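PDB 3I4G: SusD-like carbohydrate binding protein BF1063 from Bacteroides fragilis NCTC 9343, which probably binds carbohydrate at the outer membrane of the bacterium, as a member of the SusD family of glycan-binding lipoproteins. Local coordinates for residues F127-Q132 / L167-T172; Y291-K294 / P298-Y301; G39-Y42 / W48-H51; N19-A24 / S115-R120. All blocks are in the same frame, centred on the assembly; numbering follows the deposited sequence. Where two conformers were deposited one is given.

Overall arrangement
Following the chain from the N terminus, interaction 4 opens first and encloses interaction 3: the start of helix 21-33 meets the start of helix 116-139, spanning 90 residues. Nested inside that long loop is interaction 3, where 39-42 folds back on the start of helix 50-54 across five intervening residues. Interaction 1 follows in series, joining a later part of helix 116-139 to helix 163-180; it touches interaction 3 through Trp-48, which packs on Leu-128 and Thr-131. Interaction 2 comes much later, closing a small loop between helices 285-288 and 317-322, with its centre about 39 Å from that of interaction 1.

Interaction 1 of 4, residues F127-Q132 / L167-T172; sequences FLRATQ and LKWCVT
Arg-129, laid against Trp-169, is tied at NH2 by a salt bridge to Glu-173 OE1 and at NH1 by a hydrogen bond to Asn-103 OD1, while one face of its guanidinium group lies against the indole. The axes of 127-132 and 167-172, on helices 116-139 and 163-180, approach to 9.7 Å and run nearly antiparallel (159°), and this pair of long side chains bridges them, crossing at about a right angle. The benzo end of the indole does the touching. Trp-169 CZ2 sits 3.5 Å above the guanidinium plane of Arg-129, toward its rim, while Arg-129 NE lies in the plane of the indole at its edge, 3.6 Å from Trp-169 CH2. With the two planes 59° apart, the contact is a tilted one rather than a flat stack. A bend at chi3 (65°) turns the otherwise extended arginine so that NE faces the ring. At the other end of the indole, NE1 is bonded to Glu-147 OE1, which would help fix the ring's rotation.

Ala-130 and Cys-170 make the closest CA pair, at 5.7 Å. Small residues suit this level: Ala-130 CB points toward the partner helix and meets Trp-169 CZ3 at 4.4 Å, and Cys-170 SG lies 3.8 Å from Ala-130 O. Such antiparallel helix pairing is consistent with the TPR-like helical part of SusD proteins. Chemically, the interface joins apolar packing to a largely buried cation, whose charge is probably balanced by Glu-173 and whose flat face is shielded by an aromatic edge.

Interaction 2 of 4, residues Y291-K294 / P298-Y301; sequences YEFK and PFSY
Two irregular, largely extended segments form the neck of a short loop between helices 285-288 and 317-322, only three residues separating them, and their backbones come closest at Glu-292 and Pro-298, whose CA atoms are 4.7 Å apart. This loop belongs to the SusD-family part of the chain. The neck is filled mainly by two phenylalanines. Phe-293 and Phe-299 meet obliquely, with ring centroids 5.4 Å apart and planes at 50°; the touching atoms are Phe-293 CZ and Phe-299 CD1, at 3.6 Å. The backbone puts Phe-299 CB 3.3 Å from Tyr-291 O, and chi1 of 178° swings the ring to Phe-293. Atoms CD2 and CE2 of Phe-293 meet the opposite backbone, CD2 lying 3.4 Å from Pro-298 O. Aromatic residues suit the place because they can also receive cations: Arg-315 makes a cation-pi contact with Phe-299 and Arg-305 one with Phe-293. Arg-315 is bonded to Tyr-291 O as well. A water completes the neck, accepting from Phe-299 N at 3.0 Å and donating a weak, long bond to Tyr-291 O at 3.5 Å.

Interaction 3 of 4, residues G39-Y42 / W48-H51; sequences GVEY and WSYH
The start of the short, weakly bonded helix 50-54 is capped here, and Glu-41 reaches in from the preceding loop to complete the cap. Its OE2 is held by two donors: Ser-49 OG at 2.6 Å, on the syn side facing the other oxygen, and His-51 N at 2.9 Å, which meets OE2 nearly along the C-O bond. Ser-49 occupies the N-cap position, and its OG also accepts from Gly-52 N, with further bonds to Ser-45 N and Asp-46 O, so one small hydroxyl ties the helix end, the carboxylate and the preceding loop together. A glutamate suits the spot: the N-H groups at a helix start would probably favour its negative charge. Its other oxygen, OE1, is bonded to Ser-45 OG.

Glu-41 places CG between its backbone N and carbonyl carbon (chi1 60°), then runs extended past Tyr-50 in the opposite direction. On the way CG lies over one face of the Tyr-50 ring, 4.1 Å from the centroid, a CH-pi contact. The tyrosine hydroxyl in turn accepts from Glu-41 N, 2.9 Å from Tyr-50 OH in a nearly straight bond (167°), and has His-269 as a further partner. His-51 NE2 is bonded to Arg-67. Ser-49 as N-cap, with the Glu-41 carboxylate taking the His-51 N-H, is a typical side-chain-capped helix N terminus.

Interaction 4 of 4, residues N19-A24 / S115-R120; sequences NSESNA and SEKKTR
Glu-21 and Lys-117 cross at about a right angle where the first turns of helices 21-33 and 116-139 lie side by side, and the glutamate carboxylate meets Ser-115 OG with one oxygen and the lysine chain with the other. Glu-21 points its CB toward the other helix and runs extended beyond CG, enough to carry the carboxylate across the gap. There OE2 accepts from Ser-115 OG at 2.6 Å, met on the syn side but 35° out of the carboxylate plane. OE1 rests against the lysine chain instead, 3.6 Å from Lys-117 CD. That chain is extended too and leads away, so its NZ stays 4.8 Å from Glu-21 OE1, an attraction of opposite charges without direct contact.

Ser-115 OG is bonded twice within the contact. Besides donating to Glu-21, it accepts from Lys-118 N at 3.0 Å with an angle of 166°, the capping bond of an N-cap residue; its OG sits between backbone N and carbonyl carbon (chi1 70°), which turns it back over the helix end. Ser-20 caps helix 21-33 in the same way, its OG accepting from Asn-23 N at 3.1 Å. Lys-118 NZ bonds the carbonyl oxygens of Gln-110 and Ser-112 and forms a salt bridge with Glu-114. The chemistry implies that the Glu-21 carboxylate, close to the N terminus of helix 116-139 and to a lysine, is probably stabilised as an anion.

Interaction 1 of 4, residues F127-Q132 / L167-T172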
loop_
_atom_site.group_PDB
_atom_site.type_symbol
_atom_site.label_atom_id
_atom_site.label_comp_id
_atom_site.label_asym_id
_atom_site.label_seq_id
_atom_site.Cartn_x
_atom_site.Cartn_y
_atom_site.Cartn_z
ATOM N N PHE A 127 8.444 3.902 -17.349
ATOM C CA PHE A 127 8.267 3.660 -15.919
ATOM C C PHE A 127 6.836 3.296 -15.621
ATOM O O PHE A 127 6.561 2.301 -14.970
ATOM C CB PHE A 127 8.661 4.900 -15.118
ATOM C CG PHE A 127 8.207 4.855 -13.675
ATOM C CD1 PHE A 127 8.899 4.096 -12.745
ATOM C CD2 PHE A 127 7.094 5.566 -13.264
ATOM C CE1 PHE A 127 8.480 4.049 -11.420
ATOM C CE2 PHE A 127 6.691 5.513 -11.928
ATOM C CZ PHE A 127 7.392 4.744 -11.017
ATOM N N LEU A 128 5.906 4.108 -16.101
ATOM C CA LEU A 128 4.488 3.877 -15.846
ATOM C C LEU A 128 4.026 2.536 -16.413
ATOM O O LEU A 128 3.334 1.786 -15.720
ATOM C CB LEU A 128 3.645 5.029 -16.391
ATOM C CG LEU A 128 3.811 6.342 -15.645
ATOM C CD1 LEU A 128 3.158 7.481 -16.419
ATOM C CD2 LEU A 128 3.236 6.274 -14.183
ATOM N N ARG A 129 4.426 2.201 -17.637
ATOM C CA ARG A 129 4.048 0.924 -18.214
ATOM C C ARG A 129 4.615 -0.228 -17.394
ATOM O O ARG A 129 3.925 -1.227 -17.109
ATOM C CB ARG A 129 4.545 0.851 -19.667
ATOM C CG ARG A 129 4.258 -0.494 -20.320
ATOM C CD ARG A 129 4.702 -0.538 -21.787
ATOM N NE ARG A 129 6.141 -0.422 -21.941
ATOM C CZ ARG A 129 6.770 -0.520 -23.111
ATOM N NH1 ARG A 129 6.096 -0.735 -24.223
ATOM N NH2 ARG A 129 8.078 -0.425 -23.159
ATOM N N ALA A 130 5.873 -0.118 -17.010
ATOM C CA ALA A 130 6.494 -1.181 -16.244
ATOM C C ALA A 130 5.871 -1.389 -14.864
ATOM O O ALA A 130 5.783 -2.540 -14.413
ATOM C CB ALA A 130 7.985 -0.956 -16.109
ATOM N N THR A 131 5.410 -0.319 -14.228
ATOM C CA THR A 131 4.734 -0.503 -12.958
ATOM C C THR A 131 3.492 -1.365 -13.133
ATOM O O THR A 131 3.184 -2.160 -12.267
ATOM C CB THR A 131 4.329 0.787 -12.222
ATOM O OG1 THR A 131 3.359 1.528 -12.973
ATOM C CG2 THR A 131 5.526 1.646 -11.844
ATOM N N GLN A 132 2.787 -1.255 -14.245
ATOM C CA GLN A 132 1.586 -2.071 -14.425
ATOM C C GLN A 132 1.945 -3.532 -14.528
ATOM O O GLN A 132 1.276 -4.362 -13.925
ATOM C CB GLN A 132 0.810 -1.610 -15.667
ATOM C CG GLN A 132 0.466 -0.127 -15.666
ATOM C CD GLN A 132 -0.289 0.304 -14.433
ATOM O OE1 GLN A 132 -1.499 0.110 -14.341
ATOM N NE2 GLN A 132 0.421 0.920 -13.475
ATOM N N LEU A 167 9.201 -10.315 -15.072
ATOM C CA LEU A 167 10.049 -9.639 -14.106
ATOM C C LEU A 167 11.417 -9.268 -14.717
ATOM O O LEU A 167 11.945 -8.184 -14.444
ATOM C CB LEU A 167 10.206 -10.484 -12.854
ATOM C CG LEU A 167 8.919 -10.674 -12.044
ATOM C CD1 LEU A 167 9.179 -11.644 -10.891
ATOM C CD2 LEU A 167 8.300 -9.333 -11.545
ATOM N N LYS A 168 11.992 -10.132 -15.552
ATOM C CA LYS A 168 13.238 -9.789 -16.228
ATOM C C LYS A 168 13.053 -8.560 -17.119
ATOM O O LYS A 168 13.944 -7.706 -17.207
ATOM C CB LYS A 168 13.751 -10.963 -17.080
ATOM C CG LYS A 168 14.305 -12.128 -16.270
ATOM C CD LYS A 168 14.785 -13.290 -17.182
ATOM N N TRP A 169 11.928 -8.500 -17.839
ATOM C CA TRP A 169 11.615 -7.353 -18.673
ATOM C C TRP A 169 11.458 -6.097 -17.813
ATOM O O TRP A 169 11.944 -5.012 -18.166
ATOM C CB TRP A 169 10.345 -7.672 -19.510
ATOM C CG TRP A 169 9.882 -6.624 -20.448
ATOM C CD1 TRP A 169 10.170 -6.516 -21.751
ATOM C CD2 TRP A 169 8.944 -5.600 -20.152
ATOM N NE1 TRP A 169 9.492 -5.457 -22.293
ATOM C CE2 TRP A 169 8.723 -4.882 -21.321
ATOM C CE3 TRP A 169 8.246 -5.239 -19.000
ATOM C CZ2 TRP A 169 7.864 -3.789 -21.377
ATOM C CZ3 TRP A 169 7.394 -4.150 -19.043
ATOM C CH2 TRP A 169 7.205 -3.444 -20.244
ATOM N N CYS A 170 10.789 -6.232 -16.672
ATOM C CA CYS A 170 10.615 -5.093 -15.765
ATOM C C CYS A 170 11.964 -4.582 -15.280
ATOM O O CYS A 170 12.158 -3.389 -15.162
ATOM C CB CYS A 170 9.748 -5.450 -14.582
ATOM S SG CYS A 170 7.966 -5.595 -14.927
ATOM N N VAL A 171 12.902 -5.476 -14.989
ATOM C CA VAL A 171 14.250 -5.030 -14.603
ATOM C C VAL A 171 14.853 -4.146 -15.695
ATOM O O VAL A 171 15.349 -3.045 -15.427
ATOM C CB VAL A 171 15.169 -6.229 -14.299
ATOM C CG1 VAL A 171 16.635 -5.804 -14.272
ATOM C CG2 VAL A 171 14.736 -6.913 -12.983
ATOM N N THR A 172 14.784 -4.606 -16.943
ATOM C CA THR A 172 15.338 -3.848 -18.051
ATOM C C THR A 172 14.641 -2.499 -18.167
ATOM O O THR A 172 15.304 -1.452 -18.331
ATOM C CB THR A 172 15.184 -4.630 -19.357
ATOM O OG1 THR A 172 15.872 -5.888 -19.214
ATOM C CG2 THR A 172 15.731 -3.826 -20.553
#

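Interaction 2 of 4, residues Y291-K294 / P298-Y301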
loop_
_atom_site.group_PDB
_atom_site.type_symbol
_atom_site.label_atom_id
_atom_site.label_comp_id
_atom_site.label_asym_id
_atom_site.label_seq_id
_atom_site.Cartn_x
_atom_site.Cartn_y
_atom_site.Cartn_z
ATOM N N TYR A 291 2.771 -3.755 17.619
ATOM C CA TYR A 291 3.618 -2.660 18.033
ATOM C C TYR A 291 4.342 -2.993 19.344
ATOM O O TYR A 291 3.748 -3.533 20.271
ATOM C CB TYR A 291 2.799 -1.385 18.222
ATOM C CG TYR A 291 2.166 -0.862 16.978
ATOM C CD1 TYR A 291 2.816 0.018 16.152
ATOM C CD2 TYR A 291 0.889 -1.238 16.631
ATOM C CE1 TYR A 291 2.238 0.485 14.976
ATOM C CE2 TYR A 291 0.307 -0.778 15.478
ATOM C CZ TYR A 291 0.970 0.078 14.656
ATOM O OH TYR A 291 0.385 0.561 13.490
ATOM N N GLU A 292 5.627 -2.709 19.434
ATOM C CA GLU A 292 6.327 -2.909 20.689
ATOM C C GLU A 292 5.870 -1.965 21.793
ATOM O O GLU A 292 5.208 -0.971 21.554
ATOM C CB GLU A 292 7.820 -2.703 20.457
ATOM C CG GLU A 292 8.436 -3.754 19.556
ATOM C CD GLU A 292 9.744 -3.327 18.891
ATOM O OE1 GLU A 292 10.321 -2.274 19.216
ATOM O OE2 GLU A 292 10.247 -4.125 18.061
ATOM N N PHE A 293 6.247 -2.290 23.043
ATOM C CA PHE A 293 6.188 -1.320 24.097
ATOM C C PHE A 293 7.280 -0.288 23.786
ATOM O O PHE A 293 8.195 -0.517 22.988
ATOM C CB PHE A 293 6.439 -1.965 25.467
ATOM C CG PHE A 293 5.297 -2.815 25.957
ATOM C CD1 PHE A 293 4.092 -2.226 26.322
ATOM C CD2 PHE A 293 5.436 -4.174 26.125
ATOM C CE1 PHE A 293 3.054 -3.013 26.806
ATOM C CE2 PHE A 293 4.386 -4.950 26.589
ATOM C CZ PHE A 293 3.212 -4.369 26.926
ATOM N N LYS A 294 7.225 0.845 24.469
ATOM C CA LYS A 294 8.176 1.939 24.260
ATOM C C LYS A 294 9.628 1.542 24.499
ATOM O O LYS A 294 10.523 2.131 23.881
ATOM C CB LYS A 294 7.816 3.110 25.178
ATOM C CG LYS A 294 6.633 3.851 24.704
ATOM C CD LYS A 294 6.971 4.962 23.785
ATOM C CE LYS A 294 7.520 6.173 24.531
ATOM N NZ LYS A 294 7.636 7.313 23.556
ATOM N N PRO A 298 8.453 -6.832 23.134
ATOM C CA PRO A 298 7.205 -7.196 22.468
ATOM C C PRO A 298 6.003 -6.990 23.337
ATOM O O PRO A 298 6.053 -7.145 24.568
ATOM C CB PRO A 298 7.355 -8.697 22.168
ATOM C CG PRO A 298 8.774 -9.017 22.414
ATOM C CD PRO A 298 9.347 -8.003 23.327
ATOM N N PHE A 299 4.913 -6.627 22.684
ATOM C CA PHE A 299 3.658 -6.455 23.368
ATOM C C PHE A 299 3.091 -7.770 23.901
ATOM O O PHE A 299 3.208 -8.824 23.262
ATOM C CB PHE A 299 2.616 -5.819 22.439
ATOM C CG PHE A 299 1.282 -5.664 23.093
ATOM C CD1 PHE A 299 1.082 -4.755 24.095
ATOM C CD2 PHE A 299 0.250 -6.503 22.739
ATOM C CE1 PHE A 299 -0.152 -4.636 24.717
ATOM C CE2 PHE A 299 -0.984 -6.394 23.351
ATOM C CZ PHE A 299 -1.175 -5.480 24.348
ATOM N N SER A 300 2.473 -7.690 25.079
ATOM C CA SER A 300 1.678 -8.761 25.632
ATOM C C SER A 300 0.544 -8.171 26.454
ATOM O O SER A 300 0.748 -7.246 27.177
ATOM C CB SER A 300 2.487 -9.682 26.537
ATOM O OG SER A 300 1.627 -10.695 27.045
ATOM N N TYR A 301 -0.669 -8.711 26.283
ATOM C CA TYR A 301 -1.805 -8.318 27.084
ATOM C C TYR A 301 -1.572 -8.686 28.544
ATOM O O TYR A 301 -2.192 -8.122 29.416
ATOM C CB TYR A 301 -3.098 -9.011 26.643
ATOM C CG TYR A 301 -3.649 -8.560 25.319
ATOM C CD1 TYR A 301 -4.270 -7.340 25.199
ATOM C CD2 TYR A 301 -3.614 -9.386 24.221
ATOM C CE1 TYR A 301 -4.795 -6.905 23.972
ATOM C CE2 TYR A 301 -4.117 -8.967 23.002
ATOM C CZ TYR A 301 -4.735 -7.748 22.891
ATOM O OH TYR A 301 -5.246 -7.332 21.689
HETATM O O HOH W 1 5.261 -6.621 19.736
#

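Interaction 3 of 4, residues G39-Y42 / W48-H51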
loop_
_atom_site.group_PDB
_atom_site.type_symbol
_atom_site.label_atom_id
_atom_site.label_comp_id
_atom_site.label_asym_id
_atom_site.label_seq_id
_atom_site.Cartn_x
_atom_site.Cartn_y
_atom_site.Cartn_z
ATOM N N GLY A 39 -12.988 11.859 -6.579
ATOM C CA GLY A 39 -13.822 11.424 -5.483
ATOM C C GLY A 39 -13.920 9.999 -5.049
ATOM O O GLY A 39 -12.943 9.264 -5.061
ATOM N N VAL A 40 -15.123 9.630 -4.633
ATOM C CA VAL A 40 -15.373 8.317 -4.046
ATOM C C VAL A 40 -15.328 7.238 -5.095
ATOM O O VAL A 40 -15.885 7.405 -6.199
ATOM C CB VAL A 40 -16.725 8.322 -3.358
ATOM C CG1 VAL A 40 -17.147 6.934 -2.875
ATOM C CG2 VAL A 40 -16.696 9.331 -2.173
ATOM N N GLU A 41 -14.658 6.142 -4.766
ATOM C CA GLU A 41 -14.648 4.956 -5.637
ATOM C C GLU A 41 -15.010 3.769 -4.781
ATOM O O GLU A 41 -14.614 3.668 -3.630
ATOM C CB GLU A 41 -13.313 4.777 -6.326
ATOM C CG GLU A 41 -12.135 4.603 -5.421
ATOM C CD GLU A 41 -10.835 4.345 -6.119
ATOM O OE1 GLU A 41 -10.722 4.596 -7.344
ATOM O OE2 GLU A 41 -9.897 3.843 -5.460
ATOM N N TYR A 42 -15.748 2.831 -5.375
ATOM C CA TYR A 42 -16.242 1.640 -4.690
ATOM C C TYR A 42 -15.450 0.408 -5.037
ATOM O O TYR A 42 -15.755 -0.691 -4.571
ATOM C CB TYR A 42 -17.726 1.444 -5.005
ATOM C CG TYR A 42 -18.535 2.623 -4.504
ATOM C CD1 TYR A 42 -18.802 2.770 -3.146
ATOM C CD2 TYR A 42 -18.950 3.635 -5.370
ATOM C CE1 TYR A 42 -19.525 3.867 -2.687
ATOM C CE2 TYR A 42 -19.654 4.730 -4.889
ATOM C CZ TYR A 42 -19.920 4.819 -3.552
ATOM O OH TYR A 42 -20.647 5.915 -3.050
ATOM N N TRP A 48 -2.623 2.497 -7.450
ATOM C CA TRP A 48 -2.268 3.554 -6.511
ATOM C C TRP A 48 -3.452 4.368 -6.026
ATOM O O TRP A 48 -3.255 5.318 -5.292
ATOM C CB TRP A 48 -1.238 4.503 -7.122
ATOM C CG TRP A 48 0.009 3.791 -7.562
ATOM C CD1 TRP A 48 0.612 2.744 -6.942
ATOM C CD2 TRP A 48 0.821 4.082 -8.719
ATOM N NE1 TRP A 48 1.735 2.374 -7.625
ATOM C CE2 TRP A 48 1.877 3.165 -8.727
ATOM C CE3 TRP A 48 0.732 5.003 -9.745
ATOM C CZ2 TRP A 48 2.836 3.148 -9.717
ATOM C CZ3 TRP A 48 1.683 4.990 -10.732
ATOM C CH2 TRP A 48 2.708 4.060 -10.733
ATOM N N SER A 49 -4.670 4.026 -6.441
ATOM C CA SER A 49 -5.854 4.737 -5.957
ATOM C C SER A 49 -6.123 4.340 -4.506
ATOM O O SER A 49 -5.520 3.389 -3.976
ATOM C CB SER A 49 -7.075 4.460 -6.821
ATOM O OG SER A 49 -7.639 3.172 -6.583
ATOM N N TYR A 50 -6.995 5.047 -3.817
ATOM C CA TYR A 50 -7.142 4.716 -2.387
ATOM C C TYR A 50 -7.695 3.311 -2.193
ATOM O O TYR A 50 -7.290 2.614 -1.267
ATOM C CB TYR A 50 -7.916 5.789 -1.589
ATOM C CG TYR A 50 -9.403 5.904 -1.755
ATOM C CD1 TYR A 50 -10.242 4.992 -1.147
ATOM C CD2 TYR A 50 -9.990 6.924 -2.474
ATOM C CE1 TYR A 50 -11.592 5.105 -1.240
ATOM C CE2 TYR A 50 -11.370 7.017 -2.571
ATOM C CZ TYR A 50 -12.150 6.131 -1.956
ATOM O OH TYR A 50 -13.522 6.281 -2.091
ATOM N N HIS A 51 -8.647 2.897 -3.012
ATOM C CA HIS A 51 -9.171 1.541 -2.912
ATOM C C HIS A 51 -8.198 0.538 -3.526
ATOM O O HIS A 51 -8.111 -0.618 -3.068
ATOM C CB HIS A 51 -10.553 1.438 -3.563
ATOM C CG HIS A 51 -11.361 0.232 -3.170
ATOM N ND1 HIS A 51 -10.862 -1.047 -3.080
ATOM C CD2 HIS A 51 -12.678 0.135 -2.925
ATOM C CE1 HIS A 51 -11.846 -1.879 -2.762
ATOM N NE2 HIS A 51 -12.965 -1.183 -2.663
#

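Interaction 4 of 4, residues N19-A24 / S115-R120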
loop_
_atom_site.group_PDB
_atom_site.type_symbol
_atom_site.label_atom_id
_atom_site.label_comp_id
_atom_site.label_asym_id
_atom_site.label_seq_id
_atom_site.Cartn_x
_atom_site.Cartn_y
_atom_site.Cartn_z
ATOM N N ASN A 19 3.594 16.645 -33.394
ATOM C CA ASN A 19 4.456 17.767 -33.774
ATOM C C ASN A 19 4.727 18.722 -32.607
ATOM O O ASN A 19 5.619 19.568 -32.680
ATOM C CB ASN A 19 3.827 18.583 -34.903
ATOM C CG ASN A 19 3.570 17.775 -36.161
ATOM O OD1 ASN A 19 4.182 16.735 -36.388
ATOM N ND2 ASN A 19 2.675 18.278 -37.005
ATOM N N SER A 20 3.979 18.563 -31.512
ATOM C CA SER A 20 4.033 19.473 -30.375
ATOM C C SER A 20 4.409 18.829 -29.047
ATOM O O SER A 20 3.763 17.878 -28.637
ATOM C CB SER A 20 2.637 20.095 -30.254
ATOM O OG SER A 20 2.436 20.689 -28.992
ATOM N N GLU A 21 5.446 19.338 -28.374
ATOM C CA GLU A 21 5.827 18.823 -27.039
ATOM C C GLU A 21 4.719 19.058 -26.016
ATOM O O GLU A 21 4.606 18.300 -25.075
ATOM C CB GLU A 21 7.172 19.392 -26.533
ATOM C CG GLU A 21 8.351 18.743 -27.266
ATOM C CD GLU A 21 9.720 19.165 -26.774
ATOM O OE1 GLU A 21 9.804 20.061 -25.881
ATOM O OE2 GLU A 21 10.706 18.576 -27.307
ATOM N N SER A 22 3.931 20.119 -26.176
ATOM C CA SER A 22 2.815 20.364 -25.260
ATOM C C SER A 22 1.759 19.262 -25.414
ATOM O O SER A 22 1.161 18.832 -24.428
ATOM C CB SER A 22 2.193 21.751 -25.481
ATOM O OG SER A 22 1.219 22.017 -24.479
ATOM N N ASN A 23 1.528 18.806 -26.647
ATOM C CA ASN A 23 0.580 17.702 -26.888
ATOM C C ASN A 23 1.122 16.402 -26.286
ATOM O O ASN A 23 0.389 15.625 -25.670
ATOM C CB ASN A 23 0.312 17.516 -28.368
ATOM C CG ASN A 23 -0.624 18.579 -28.940
ATOM O OD1 ASN A 23 -1.317 19.275 -28.197
ATOM N ND2 ASN A 23 -0.641 18.706 -30.263
ATOM N N ALA A 24 2.424 16.162 -26.446
ATOM C CA ALA A 24 3.029 15.016 -25.782
ATOM C C ALA A 24 2.861 15.128 -24.272
ATOM O O ALA A 24 2.552 14.159 -23.599
ATOM C CB ALA A 24 4.499 14.899 -26.157
ATOM N N SER A 115 14.907 16.001 -27.948
ATOM C CA SER A 115 15.118 16.995 -26.891
ATOM C C SER A 115 15.253 16.286 -25.572
ATOM O O SER A 115 14.883 15.125 -25.408
ATOM C CB SER A 115 13.962 17.979 -26.781
ATOM O OG SER A 115 12.789 17.373 -26.280
ATOM N N GLU A 116 15.740 17.026 -24.588
ATOM C CA GLU A 116 15.800 16.434 -23.235
ATOM C C GLU A 116 14.406 16.085 -22.736
ATOM O O GLU A 116 14.221 15.083 -22.049
ATOM C CB GLU A 116 16.545 17.375 -22.279
ATOM C CG GLU A 116 18.006 17.405 -22.655
ATOM C CD GLU A 116 18.887 18.297 -21.815
ATOM O OE1 GLU A 116 18.484 18.671 -20.688
ATOM O OE2 GLU A 116 20.011 18.603 -22.325
ATOM N N LYS A 117 13.407 16.915 -23.053
ATOM C CA LYS A 117 12.047 16.659 -22.616
ATOM C C LYS A 117 11.509 15.377 -23.259
ATOM O O LYS A 117 10.866 14.573 -22.591
ATOM C CB LYS A 117 11.109 17.841 -22.914
ATOM C CG LYS A 117 11.331 19.012 -21.992
ATOM C CD LYS A 117 10.479 20.198 -22.375
ATOM C CE LYS A 117 10.854 21.398 -21.507
ATOM N NZ LYS A 117 9.965 22.565 -21.759
ATOM N N LYS A 118 11.771 15.197 -24.552
ATOM C CA LYS A 118 11.334 13.952 -25.212
ATOM C C LYS A 118 11.943 12.718 -24.515
ATOM O O LYS A 118 11.232 11.750 -24.199
ATOM C CB LYS A 118 11.684 13.970 -26.699
ATOM C CG LYS A 118 11.346 12.649 -27.411
ATOM C CD LYS A 118 11.792 12.662 -28.838
ATOM C CE LYS A 118 11.690 11.283 -29.500
ATOM N NZ LYS A 118 12.125 11.275 -30.915
ATOM N N THR A 119 13.244 12.769 -24.266
ATOM C CA THR A 119 13.925 11.648 -23.627
ATOM C C THR A 119 13.373 11.363 -22.227
ATOM O O THR A 119 13.162 10.200 -21.838
ATOM C CB THR A 119 15.430 11.926 -23.631
ATOM O OG1 THR A 119 15.873 11.947 -25.008
ATOM C CG2 THR A 119 16.225 10.870 -22.914
ATOM N N ARG A 120 13.093 12.424 -21.492
ATOM C CA ARG A 120 12.471 12.277 -20.179
ATOM C C ARG A 120 11.097 11.649 -20.280
ATOM O O ARG A 120 10.775 10.709 -19.546
ATOM C CB ARG A 120 12.383 13.635 -19.499
ATOM C CG ARG A 120 11.734 13.534 -18.140
ATOM C CD ARG A 120 11.618 14.893 -17.528
ATOM N NE ARG A 120 10.969 14.810 -16.222
ATOM C CZ ARG A 120 10.738 15.863 -15.447
ATOM N NH1 ARG A 120 11.136 17.077 -15.796
ATOM N NH2 ARG A 120 10.125 15.697 -14.275
#